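Local coordinates for protein putative thiosugar synthase (Amycolatopsis orientalis, PDB 4N6F) that probably builds a 2-thiosugar in antibiotic biosynthesis with sulphur from a carrier protein, in the manner of the related thiazole synthase ThiG, at residues A46-F51 / D76-I81; A206-A211 / L241-S246; M137-F142 / A156-L161. All coordinates share one frame; numbering follows the deposited sequence.

Interaction 1 (A46-F51 / D76-I81); sequences AGADVF and DDFTWI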
ATOM      1  N   ALA A  46      -8.228   5.849  11.962  1.00 26.53           N
ATOM      2  CA  ALA A  46      -7.320   6.474  10.990  1.00 27.06           C
ATOM      3  C   ALA A  46      -6.042   7.068  11.624  1.00 27.00           C
ATOM      4  O   ALA A  46      -5.069   7.319  10.917  1.00 26.38           O
ATOM      5  CB  ALA A  46      -8.051   7.546  10.198  1.00 26.27           C
ATOM      6  N   GLY A  47      -6.042   7.289  12.942  1.00 27.34           N
ATOM      7  CA  GLY A  47      -4.895   7.909  13.628  1.00 26.58           C
ATOM      8  C   GLY A  47      -4.780   9.387  13.288  1.00 26.93           C
ATOM      9  O   GLY A  47      -3.697   9.969  13.347  1.00 27.60           O
ATOM     10  N   ALA A  48      -5.911   9.981  12.934  1.00 25.31           N
ATOM     11  CA  ALA A  48      -5.994  11.371  12.508  1.00 25.92           C
ATOM     12  C   ALA A  48      -5.641  12.377  13.602  1.00 25.29           C
ATOM     13  O   ALA A  48      -5.910  12.146  14.777  1.00 25.50           O
ATOM     14  CB  ALA A  48      -7.405  11.653  12.010  1.00 25.33           C
ATOM     15  N   ASP A  49      -5.071  13.509  13.200  1.00 25.60           N
ATOM     16  CA  ASP A  49      -4.816  14.626  14.126  1.00 25.48           C
ATOM     17  C   ASP A  49      -5.341  15.973  13.628  1.00 24.79           C
ATOM     18  O   ASP A  49      -5.023  17.016  14.200  1.00 24.88           O
ATOM     19  CB  ASP A  49      -3.316  14.718  14.463  1.00 26.32           C
ATOM     20  CG  ASP A  49      -2.444  15.116  13.262  1.00 27.42           C
ATOM     21  OD1 ASP A  49      -2.968  15.523  12.196  1.00 27.05           O
ATOM     22  OD2 ASP A  49      -1.205  15.023  13.399  1.00 26.94           O
ATOM     23  N   VAL A  50      -6.153  15.949  12.571  1.00 24.30           N
ATOM     24  CA  VAL A  50      -6.798  17.154  12.061  1.00 23.78           C
ATOM     25  C   VAL A  50      -8.315  16.973  12.174  1.00 23.53           C
ATOM     26  O   VAL A  50      -8.850  15.957  11.757  1.00 21.89           O
ATOM     27  CB  VAL A  50      -6.406  17.420  10.592  1.00 23.98           C
ATOM     28  CG1 VAL A  50      -7.266  18.517   9.979  1.00 24.06           C
ATOM     29  CG2 VAL A  50      -4.937  17.803  10.501  1.00 24.54           C
ATOM     30  N   PHE A  51      -8.993  17.968  12.732  1.00 23.97           N
ATOM     31  CA  PHE A  51     -10.436  17.938  12.901  1.00 24.70           C
ATOM     32  C   PHE A  51     -11.037  18.987  11.986  1.00 24.57           C
ATOM     33  O   PHE A  51     -10.912  20.175  12.240  1.00 24.61           O
ATOM     34  CB  PHE A  51     -10.790  18.220  14.367  1.00 25.52           C
ATOM     35  CG  PHE A  51     -12.265  18.299  14.639  1.00 25.84           C
ATOM     36  CD1 PHE A  51     -13.106  17.256  14.294  1.00 26.22           C
ATOM     37  CD2 PHE A  51     -12.816  19.422  15.256  1.00 27.23           C
ATOM     38  CE1 PHE A  51     -14.471  17.327  14.542  1.00 26.74           C
ATOM     39  CE2 PHE A  51     -14.182  19.502  15.501  1.00 27.48           C
ATOM     40  CZ  PHE A  51     -15.011  18.446  15.145  1.00 26.61           C
ATOM     41  N   ASP A  76      -8.960  18.157  21.847  1.00 40.43           N
ATOM     42  CA  ASP A  76      -7.780  18.965  22.164  1.00 42.18           C
ATOM     43  C   ASP A  76      -6.498  18.419  21.529  1.00 40.26           C
ATOM     44  O   ASP A  76      -5.549  19.162  21.338  1.00 42.87           O
ATOM     45  CB  ASP A  76      -7.582  19.064  23.684  1.00 44.17           C
ATOM     46  CG  ASP A  76      -7.336  17.705  24.337  1.00 46.80           C
ATOM     47  OD1 ASP A  76      -8.313  16.945  24.521  1.00 50.12           O
ATOM     48  OD2 ASP A  76      -6.169  17.391  24.655  1.00 48.59           O
ATOM     49  N   ASP A  77      -6.462  17.126  21.227  1.00 40.61           N
ATOM     50  CA  ASP A  77      -5.319  16.533  20.534  1.00 41.77           C
ATOM     51  C   ASP A  77      -5.298  16.866  19.032  1.00 37.76           C
ATOM     52  O   ASP A  77      -4.337  16.553  18.355  1.00 39.19           O
ATOM     53  CB  ASP A  77      -5.305  15.008  20.710  1.00 46.87           C
ATOM     54  CG  ASP A  77      -4.949  14.570  22.135  1.00 52.11           C
ATOM     55  OD1 ASP A  77      -4.547  15.424  22.961  1.00 54.30           O
ATOM     56  OD2 ASP A  77      -5.067  13.356  22.421  1.00 55.58           O
ATOM     57  N   PHE A  78      -6.356  17.495  18.523  1.00 32.57           N
ATOM     58  CA  PHE A  78      -6.499  17.733  17.095  1.00 29.92           C
ATOM     59  C   PHE A  78      -6.226  19.189  16.773  1.00 28.33           C
ATOM     60  O   PHE A  78      -6.526  20.074  17.576  1.00 27.98           O
ATOM     61  CB  PHE A  78      -7.918  17.379  16.631  1.00 28.31           C
ATOM     62  CG  PHE A  78      -8.218  15.908  16.651  1.00 27.23           C
ATOM     63  CD1 PHE A  78      -8.377  15.229  17.852  1.00 27.13           C
ATOM     64  CD2 PHE A  78      -8.359  15.201  15.470  1.00 27.27           C
ATOM     65  CE1 PHE A  78      -8.661  13.872  17.874  1.00 26.29           C
ATOM     66  CE2 PHE A  78      -8.650  13.846  15.483  1.00 26.79           C
ATOM     67  CZ  PHE A  78      -8.793  13.179  16.691  1.00 26.67           C
ATOM     68  N   THR A  79      -5.647  19.432  15.602  1.00 26.11           N
ATOM     69  CA  THR A  79      -5.665  20.768  15.017  1.00 25.13           C
ATOM     70  C   THR A  79      -7.011  20.966  14.336  1.00 24.87           C
ATOM     71  O   THR A  79      -7.420  20.145  13.503  1.00 24.24           O
ATOM     72  CB  THR A  79      -4.539  20.944  13.987  1.00 25.28           C
ATOM     73  OG1 THR A  79      -3.280  20.776  14.638  1.00 24.66           O
ATOM     74  CG2 THR A  79      -4.591  22.328  13.351  1.00 25.71           C
ATOM     75  N   TRP A  80      -7.700  22.047  14.682  1.00 24.78           N
ATOM     76  CA  TRP A  80      -9.007  22.344  14.091  1.00 26.12           C
ATOM     77  C   TRP A  80      -8.832  23.191  12.849  1.00 25.51           C
ATOM     78  O   TRP A  80      -8.126  24.195  12.871  1.00 25.01           O
ATOM     79  CB  TRP A  80      -9.912  23.103  15.083  1.00 28.16           C
ATOM     80  CG  TRP A  80     -10.356  22.297  16.273  1.00 28.96           C
ATOM     81  CD1 TRP A  80      -9.641  21.351  16.937  1.00 29.37           C
ATOM     82  CD2 TRP A  80     -11.612  22.402  16.952  1.00 29.89           C
ATOM     83  NE1 TRP A  80     -10.380  20.840  17.982  1.00 30.65           N
ATOM     84  CE2 TRP A  80     -11.594  21.473  18.011  1.00 30.68           C
ATOM     85  CE3 TRP A  80     -12.751  23.188  16.763  1.00 31.77           C
ATOM     86  CZ2 TRP A  80     -12.671  21.311  18.887  1.00 32.26           C
ATOM     87  CZ3 TRP A  80     -13.823  23.029  17.632  1.00 32.89           C
ATOM     88  CH2 TRP A  80     -13.775  22.092  18.680  1.00 31.89           C
ATOM     89  N   ILE A  81      -9.477  22.797  11.760  1.00 25.22           N
ATOM     90  CA  ILE A  81      -9.426  23.602  10.554  1.00 25.64           C
ATOM     91  C   ILE A  81     -10.825  23.761   9.977  1.00 25.94           C
ATOM     92  O   ILE A  81     -11.639  22.842  10.025  1.00 26.64           O
ATOM     93  CB  ILE A  81      -8.434  23.026   9.501  1.00 25.78           C
ATOM     94  CG1 ILE A  81      -8.969  21.767   8.810  1.00 26.11           C
ATOM     95  CG2 ILE A  81      -7.088  22.729  10.152  1.00 25.85           C
ATOM     96  CD1 ILE A  81      -8.230  21.465   7.524  1.00 27.48           C
TER
HETATM   97  O   HOH W   1      -2.477  18.396  14.410  1.00 32.83           O
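Phe-51 turns the edge of its ring to the face of the Trp-80 indole. This is a T-shaped pair: the Phe-51 ring centroid is 4.9 Å from that of the six-membered ring of Trp-80, with the planes at 72°. Phe-51 CD2 does the touching, 3.6 Å from Trp-80 CD2 and above the middle of the indole. With CG anti to the backbone N (chi1 176°), the Phe-51 side chain runs beside that of Trp-80 in the same direction, and its ring edge meets the indole face. Nearer the backbone, Phe-51 CB rests 3.8 Å from Phe-78 CB. The Phe-78 ring runs on beside the backbone of 46-51, which it meets obliquely; Phe-78 CE2 comes 3.3 Å from Ala-48 O.

Three backbone bonds hold the strands in parallel register. Thr-79 N donates to Asp-49 O at 2.9 Å. Phe-51 N donates to Thr-79 O at 2.8 Å, nearly straight at 173°. Ile-81 N donates to Phe-51 O at 3.0 Å. On the sheet face of Val-50 and Thr-79, Val-50 CG1 packs 3.9 Å from Ile-81 CG1. A water donates to Asp-49 O, which thus accepts a second bond.

Further partners lie outside the two segments. Trp-80 NE1 bonds Leu-75 O, which limits the indole's rotation. Asp-49 OD2 accepts from Arg-23 N and Ser-24 N, and Thr-79 OG1 bonds Arg-20 NE. Leu-66 of helix 60-70 covers both Phe-51 and Trp-80. The whole is a beta-alpha-beta crossover, strand 50-52, helix 60-70 and strand 79-83, the repeating unit of a TIM barrel.

Interaction 2 (A206-A211 / L241-S246); sequences AMELGA and LLSYES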
ATOM      1  N   ALA A 206      -0.085   7.052  -3.346  1.00 25.28           N
ATOM      2  CA  ALA A 206       0.077   8.496  -3.195  1.00 24.79           C
ATOM      3  C   ALA A 206       1.389   8.836  -2.507  1.00 24.06           C
ATOM      4  O   ALA A 206       2.104   9.719  -2.955  1.00 24.52           O
ATOM      5  CB  ALA A 206      -1.072   9.092  -2.410  1.00 25.34           C
ATOM      6  N   MET A 207       1.709   8.123  -1.436  1.00 23.31           N
ATOM      7  CA  MET A 207       2.925   8.393  -0.681  1.00 24.95           C
ATOM      8  C   MET A 207       4.178   8.080  -1.493  1.00 25.60           C
ATOM      9  O   MET A 207       5.197   8.780  -1.366  1.00 25.23           O
ATOM     10  CB  MET A 207       2.941   7.599   0.621  1.00 25.31           C
ATOM     11  CG  MET A 207       1.733   7.840   1.513  1.00 26.42           C
ATOM     12  SD  MET A 207       1.463   9.566   1.938  1.00 26.57           S
ATOM     13  CE  MET A 207       2.782   9.821   3.105  1.00 27.18           C
ATOM     14  N   GLU A 208       4.101   7.057  -2.344  1.00 26.39           N
ATOM     15  CA  GLU A 208       5.231   6.697  -3.204  1.00 28.28           C
ATOM     16  C   GLU A 208       5.461   7.701  -4.330  1.00 27.56           C
ATOM     17  O   GLU A 208       6.511   7.692  -4.945  1.00 29.79           O
ATOM     18  CB  GLU A 208       5.085   5.275  -3.749  1.00 27.99           C
ATOM     19  CG  GLU A 208       5.210   4.245  -2.641  1.00 29.09           C
ATOM     20  CD  GLU A 208       5.286   2.809  -3.124  1.00 31.05           C
ATOM     21  OE1 GLU A 208       5.214   2.550  -4.347  1.00 35.12           O
ATOM     22  OE2 GLU A 208       5.428   1.928  -2.261  1.00 30.98           O
ATOM     23  N   LEU A 209       4.486   8.570  -4.584  1.00 27.09           N
ATOM     24  CA  LEU A 209       4.676   9.701  -5.497  1.00 26.48           C
ATOM     25  C   LEU A 209       5.329  10.909  -4.796  1.00 25.24           C
ATOM     26  O   LEU A 209       5.649  11.889  -5.448  1.00 24.76           O
ATOM     27  CB  LEU A 209       3.333  10.148  -6.087  1.00 26.51           C
ATOM     28  CG  LEU A 209       2.541   9.122  -6.897  1.00 26.92           C
ATOM     29  CD1 LEU A 209       1.255   9.766  -7.372  1.00 27.18           C
ATOM     30  CD2 LEU A 209       3.343   8.589  -8.072  1.00 27.63           C
ATOM     31  N   GLY A 210       5.512  10.830  -3.482  1.00 23.60           N
ATOM     32  CA  GLY A 210       6.013  11.962  -2.689  1.00 24.27           C
ATOM     33  C   GLY A 210       4.938  12.780  -1.966  1.00 22.05           C
ATOM     34  O   GLY A 210       5.239  13.805  -1.373  1.00 22.60           O
ATOM     35  N   ALA A 211       3.682  12.356  -2.015  1.00 21.48           N
ATOM     36  CA  ALA A 211       2.636  13.057  -1.253  1.00 22.08           C
ATOM     37  C   ALA A 211       2.998  13.027   0.236  1.00 21.77           C
ATOM     38  O   ALA A 211       3.591  12.058   0.716  1.00 21.63           O
ATOM     39  CB  ALA A 211       1.272  12.437  -1.479  1.00 21.86           C
ATOM     40  N   LEU A 241       5.100   5.791   3.005  1.00 26.51           N
ATOM     41  CA  LEU A 241       6.105   6.766   3.389  1.00 26.95           C
ATOM     42  C   LEU A 241       7.461   6.075   3.505  1.00 28.67           C
ATOM     43  O   LEU A 241       8.430   6.492   2.869  1.00 28.08           O
ATOM     44  CB  LEU A 241       5.715   7.433   4.707  1.00 27.15           C
ATOM     45  CG  LEU A 241       6.686   8.471   5.273  1.00 27.29           C
ATOM     46  CD1 LEU A 241       6.682   9.726   4.411  1.00 27.10           C
ATOM     47  CD2 LEU A 241       6.337   8.807   6.717  1.00 27.19           C
ATOM     48  N   LEU A 242       7.515   4.997   4.289  1.00 28.75           N
ATOM     49  CA  LEU A 242       8.764   4.271   4.483  1.00 30.50           C
ATOM     50  C   LEU A 242       9.335   3.757   3.181  1.00 30.13           C
ATOM     51  O   LEU A 242      10.550   3.788   2.986  1.00 29.20           O
ATOM     52  CB  LEU A 242       8.588   3.112   5.461  1.00 33.52           C
ATOM     53  CG  LEU A 242       8.313   3.538   6.900  1.00 36.33           C
ATOM     54  CD1 LEU A 242       8.120   2.310   7.778  1.00 38.63           C
ATOM     55  CD2 LEU A 242       9.447   4.411   7.421  1.00 38.90           C
ATOM     56  N   SER A 243       8.450   3.307   2.295  1.00 28.30           N
ATOM     57  CA  SER A 243       8.833   2.812   0.986  1.00 28.05           C
ATOM     58  C   SER A 243       9.392   3.952   0.133  1.00 27.95           C
ATOM     59  O   SER A 243      10.427   3.799  -0.515  1.00 28.85           O
ATOM     60  CB  SER A 243       7.621   2.145   0.309  1.00 28.03           C
ATOM     61  OG  SER A 243       7.843   1.868  -1.056  1.00 26.75           O
ATOM     62  N   TYR A 244       8.709   5.089   0.117  1.00 27.82           N
ATOM     63  CA  TYR A 244       9.237   6.263  -0.585  1.00 28.67           C
ATOM     64  C   TYR A 244      10.626   6.617  -0.038  1.00 28.79           C
ATOM     65  O   TYR A 244      11.565   6.778  -0.791  1.00 27.61           O
ATOM     66  CB  TYR A 244       8.299   7.455  -0.432  1.00 28.58           C
ATOM     67  CG  TYR A 244       8.751   8.711  -1.149  1.00 28.12           C
ATOM     68  CD1 TYR A 244       8.682   8.804  -2.530  1.00 29.41           C
ATOM     69  CD2 TYR A 244       9.219   9.806  -0.446  1.00 30.01           C
ATOM     70  CE1 TYR A 244       9.068   9.950  -3.194  1.00 30.74           C
ATOM     71  CE2 TYR A 244       9.613  10.969  -1.103  1.00 31.65           C
ATOM     72  CZ  TYR A 244       9.526  11.036  -2.473  1.00 31.45           C
ATOM     73  OH  TYR A 244       9.911  12.183  -3.141  1.00 34.68           O
ATOM     74  N   GLU A 245      10.743   6.700   1.279  1.00 31.61           N
ATOM     75  CA  GLU A 245      12.008   7.068   1.919  1.00 34.89           C
ATOM     76  C   GLU A 245      13.122   6.031   1.722  1.00 34.29           C
ATOM     77  O   GLU A 245      14.298   6.366   1.839  1.00 32.18           O
ATOM     78  CB  GLU A 245      11.790   7.352   3.405  1.00 38.33           C
ATOM     79  CG  GLU A 245      10.940   8.590   3.653  1.00 43.64           C
ATOM     80  CD  GLU A 245      10.895   8.993   5.119  1.00 51.45           C
ATOM     81  OE1 GLU A 245      10.774   8.100   5.990  1.00 56.29           O
ATOM     82  OE2 GLU A 245      10.975  10.210   5.402  1.00 59.15           O
ATOM     83  N   SER A 246      12.755   4.785   1.411  1.00 33.87           N
ATOM     84  CA  SER A 246      13.739   3.716   1.206  1.00 33.50           C
ATOM     85  C   SER A 246      14.377   3.799  -0.170  1.00 33.96           C
ATOM     86  O   SER A 246      15.321   3.056  -0.448  1.00 35.80           O
ATOM     87  CB  SER A 246      13.094   2.328   1.374  1.00 34.15           C
ATOM     88  OG  SER A 246      12.496   1.877   0.160  1.00 32.75           O
TER
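A chi1 of -179° swings the Tyr-244 ring away from its own N-H and across to Gly-210. Ser-243 OG is turned the same way and faces Glu-208, whose chain runs out extended beyond CG to meet it. Met-207 instead folds back at chi2 and chi3, which sets its CE 4.1 Å from Leu-241 CB.

Gly-210 CA stands over one face of the Tyr-244 ring as a CH-pi contact. It is 3.9 Å from the Tyr-244 ring centroid and 21° off the normal, shifted toward the rim. Gly-210 has no side chain and so lets the ring come close. The Tyr-244 side chain also passes two carbonyls of 206-211: Tyr-244 CD1 is 3.4 Å from Glu-208 O, and Tyr-244 CB is 3.5 Å from Met-207 O. Gly-210, with positive phi, leaves the helical path in a Schellman motif, with Ala-211 N bonded to Ala-206 O and Gly-210 N to Met-207 O. Leu-209 N also bonds Ala-206 O, from the opposite face of its plane.

Ser-243 OG donates to Glu-208 OE2 at 2.7 Å, arriving from above the carboxylate, 59° out of its plane. The second subunit completes the grip: its Arg-201 N bonds Glu-208 OE2, and its Ser-199 OG bonds Glu-208 OE1. With an alanine here, Ser-243 OG would probably lose its carboxylate partner, and Ser-199 OG and Arg-201 N of the second subunit would lose theirs.

Two hydroxyls and a backbone N-H thus engage one carboxylate. That is likely to favour its charged form, and it ties helices 200-208 and 226-245 to the dimer interface.

Interaction 3 (M137-F142 / A156-L161); sequences MELLPF and AGCAAL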
ATOM      1  N   MET A 137      -5.041  34.584   6.261  1.00 37.02           N
ATOM      2  CA  MET A 137      -5.538  33.219   6.443  1.00 36.69           C
ATOM      3  C   MET A 137      -4.516  32.199   5.925  1.00 32.74           C
ATOM      4  O   MET A 137      -3.783  32.458   4.966  1.00 30.07           O
ATOM      5  CB  MET A 137      -6.880  33.018   5.748  1.00 39.20           C
ATOM      6  CG  MET A 137      -8.015  33.801   6.381  1.00 44.65           C
ATOM      7  SD  MET A 137      -9.595  32.942   6.285  1.00 51.10           S
ATOM      8  CE  MET A 137      -9.450  31.850   7.694  1.00 49.83           C
ATOM      9  N   GLU A 138      -4.481  31.041   6.571  1.00 30.29           N
ATOM     10  CA  GLU A 138      -3.599  29.952   6.171  1.00 28.02           C
ATOM     11  C   GLU A 138      -4.427  28.947   5.390  1.00 26.78           C
ATOM     12  O   GLU A 138      -5.456  28.490   5.876  1.00 27.09           O
ATOM     13  CB  GLU A 138      -2.960  29.320   7.402  1.00 28.75           C
ATOM     14  CG  GLU A 138      -1.974  30.239   8.133  1.00 29.14           C
ATOM     15  CD  GLU A 138      -0.583  30.302   7.495  1.00 31.70           C
ATOM     16  OE1 GLU A 138       0.230  31.132   7.959  1.00 34.87           O
ATOM     17  OE2 GLU A 138      -0.270  29.524   6.554  1.00 31.82           O
ATOM     18  N   LEU A 139      -3.983  28.599   4.180  1.00 25.33           N
ATOM     19  CA  LEU A 139      -4.843  27.924   3.213  1.00 24.30           C
ATOM     20  C   LEU A 139      -4.324  26.592   2.730  1.00 23.44           C
ATOM     21  O   LEU A 139      -3.137  26.443   2.454  1.00 23.15           O
ATOM     22  CB  LEU A 139      -5.075  28.813   1.989  1.00 25.27           C
ATOM     23  CG  LEU A 139      -5.638  30.204   2.265  1.00 25.78           C
ATOM     24  CD1 LEU A 139      -5.758  30.945   0.949  1.00 26.88           C
ATOM     25  CD2 LEU A 139      -6.991  30.139   2.958  1.00 26.33           C
ATOM     26  N   LEU A 140      -5.254  25.642   2.615  1.00 22.72           N
ATOM     27  CA  LEU A 140      -5.048  24.368   1.963  1.00 22.31           C
ATOM     28  C   LEU A 140      -6.097  24.243   0.849  1.00 22.41           C
ATOM     29  O   LEU A 140      -7.187  23.685   1.064  1.00 21.18           O
ATOM     30  CB  LEU A 140      -5.169  23.219   2.967  1.00 22.64           C
ATOM     31  CG  LEU A 140      -4.062  23.100   4.026  1.00 23.18           C
ATOM     32  CD1 LEU A 140      -4.323  23.972   5.236  1.00 23.68           C
ATOM     33  CD2 LEU A 140      -3.922  21.659   4.487  1.00 24.04           C
ATOM     34  N   PRO A 141      -5.774  24.779  -0.344  1.00 22.92           N
ATOM     35  CA  PRO A 141      -6.670  24.712  -1.491  1.00 23.21           C
ATOM     36  C   PRO A 141      -6.633  23.376  -2.225  1.00 23.81           C
ATOM     37  O   PRO A 141      -5.642  22.652  -2.157  1.00 24.70           O
ATOM     38  CB  PRO A 141      -6.184  25.852  -2.394  1.00 23.63           C
ATOM     39  CG  PRO A 141      -4.772  26.108  -1.995  1.00 23.94           C
ATOM     40  CD  PRO A 141      -4.582  25.612  -0.606  1.00 23.22           C
ATOM     41  N   PHE A 142      -7.724  23.078  -2.923  1.00 23.87           N
ATOM     42  CA  PHE A 142      -7.894  21.851  -3.695  1.00 24.38           C
ATOM     43  C   PHE A 142      -7.864  22.244  -5.166  1.00 25.32           C
ATOM     44  O   PHE A 142      -8.584  23.164  -5.579  1.00 25.78           O
ATOM     45  CB  PHE A 142      -9.248  21.232  -3.328  1.00 24.60           C
ATOM     46  CG  PHE A 142      -9.461  19.816  -3.809  1.00 24.36           C
ATOM     47  CD1 PHE A 142      -8.409  18.946  -4.034  1.00 25.15           C
ATOM     48  CD2 PHE A 142     -10.749  19.339  -3.967  1.00 24.79           C
ATOM     49  CE1 PHE A 142      -8.640  17.643  -4.455  1.00 25.95           C
ATOM     50  CE2 PHE A 142     -10.991  18.037  -4.392  1.00 25.68           C
ATOM     51  CZ  PHE A 142      -9.935  17.185  -4.634  1.00 25.71           C
ATOM     52  N   ALA A 156       1.503  32.647  -3.670  1.00 25.68           N
ATOM     53  CA  ALA A 156       0.563  33.313  -2.748  1.00 26.22           C
ATOM     54  C   ALA A 156       0.786  32.948  -1.279  1.00 25.51           C
ATOM     55  O   ALA A 156       0.324  33.651  -0.387  1.00 27.38           O
ATOM     56  CB  ALA A 156      -0.877  33.018  -3.148  1.00 25.42           C
ATOM     57  N   GLY A 157       1.506  31.858  -1.031  1.00 24.98           N
ATOM     58  CA  GLY A 157       1.912  31.483   0.322  1.00 24.50           C
ATOM     59  C   GLY A 157       0.968  30.481   0.961  1.00 24.02           C
ATOM     60  O   GLY A 157       0.849  30.435   2.176  1.00 23.34           O
ATOM     61  N   CYS A 158       0.302  29.663   0.145  1.00 23.81           N
ATOM     62  CA  CYS A 158      -0.522  28.586   0.672  1.00 24.38           C
ATOM     63  C   CYS A 158       0.330  27.606   1.491  1.00 23.48           C
ATOM     64  O   CYS A 158       1.511  27.415   1.204  1.00 22.32           O
ATOM     65  CB  CYS A 158      -1.286  27.906  -0.458  1.00 26.24           C
ATOM     66  SG  CYS A 158      -2.545  29.019  -1.177  1.00 29.11           S
ATOM     67  N   ALA A 159      -0.265  27.028   2.538  1.00 22.66           N
ATOM     68  CA  ALA A 159       0.461  26.153   3.458  1.00 22.62           C
ATOM     69  C   ALA A 159       0.741  24.787   2.833  1.00 22.48           C
ATOM     70  O   ALA A 159       1.820  24.225   2.998  1.00 23.48           O
ATOM     71  CB  ALA A 159      -0.325  25.986   4.753  1.00 23.41           C
ATOM     72  N   ALA A 160      -0.248  24.260   2.125  1.00 21.72           N
ATOM     73  CA  ALA A 160      -0.167  22.948   1.500  1.00 21.24           C
ATOM     74  C   ALA A 160      -1.171  22.925   0.356  1.00 22.02           C
ATOM     75  O   ALA A 160      -2.079  23.759   0.304  1.00 22.39           O
ATOM     76  CB  ALA A 160      -0.493  21.854   2.503  1.00 21.19           C
ATOM     77  N   LEU A 161      -0.986  21.980  -0.558  1.00 22.73           N
ATOM     78  CA  LEU A 161      -1.820  21.841  -1.745  1.00 24.67           C
ATOM     79  C   LEU A 161      -2.521  20.513  -1.724  1.00 23.77           C
ATOM     80  O   LEU A 161      -1.875  19.481  -1.621  1.00 24.68           O
ATOM     81  CB  LEU A 161      -0.955  21.846  -3.005  1.00 27.10           C
ATOM     82  CG  LEU A 161      -1.030  23.019  -3.953  1.00 30.11           C
ATOM     83  CD1 LEU A 161      -0.254  22.668  -5.212  1.00 29.67           C
ATOM     84  CD2 LEU A 161      -2.483  23.344  -4.295  1.00 31.99           C
TER
HETATM   85  O   HOH W   2      -1.344  29.682   3.882  1.00 25.80           O
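Ala-159 N meets the flat peptide group of Leu-139 in its carbonyl plane, not over a face. The bond from Ala-159 N to Leu-139 O is 2.9 Å long and rather bent, at 144°. The pyrrolidine ring of Pro-141 meets 156-161 with two carbons: Pro-141 CD is 3.2 Å from Ala-160 O and Pro-141 CG 3.8 Å from Cys-158 SG. Proline has no N-H to offer, so Ala-160 O faces ring carbon there. The same Ala-160 O receives a CA-H...O contact from Leu-140 CA, 3.5 Å away and close to straight at 166°.

Side chains fill in around this backbone. Leu-140 CD2 lies 4.0 Å from Ala-160 CB. Cys-158 SG also reaches Leu-139 CB, at 4.1 Å. The Glu-138 chain bends at chi2 (-80°), bringing its carboxylate over toward Ala-159.

One water joins Glu-138, Leu-139 and Gly-157. It donates to Glu-138 OE2 and to Gly-157 O, and it accepts from Leu-139 N, 2.9 Å away. Gly-157 closes helix 147-156 with a Schellman motif. Further out, Arg-133 bonds both Met-137 O and Ala-156 O, and Leu-153 of helix 147-156 packs on Pro-141, Cys-158 and Leu-161.

Strand 161-164 then pairs with 138-143 through a backbone bond between Pro-141 and Arg-162. Phe-142 then lines the sugar phosphate pocket. The arrangement is a beta-alpha-beta crossover of the TIM barrel: strand 138-143, helix 147-156 and the loop that leads into strand 161-164.

Interactions 1 and 3 reach the same parallel barrel sheet, with strand 108-111 between strands 79-83 and 138-143. Their centres are 18 Å apart and their nearest atoms about 5 Å, without touching. Interaction 2 lies on the outer helices at the second subunit, 22 Å centre to centre from each of the others. The bound fructose 6-phosphate is common ground for interactions 1 and 3: it touches Phe-142 of interaction 3, while the side chains of Leu-140 and Ile-81 are each about 9 Å from it. Calcium ions lie outside both, about 12 Å from the Phe-51 side chain and about 9 Å from that of Ala-159.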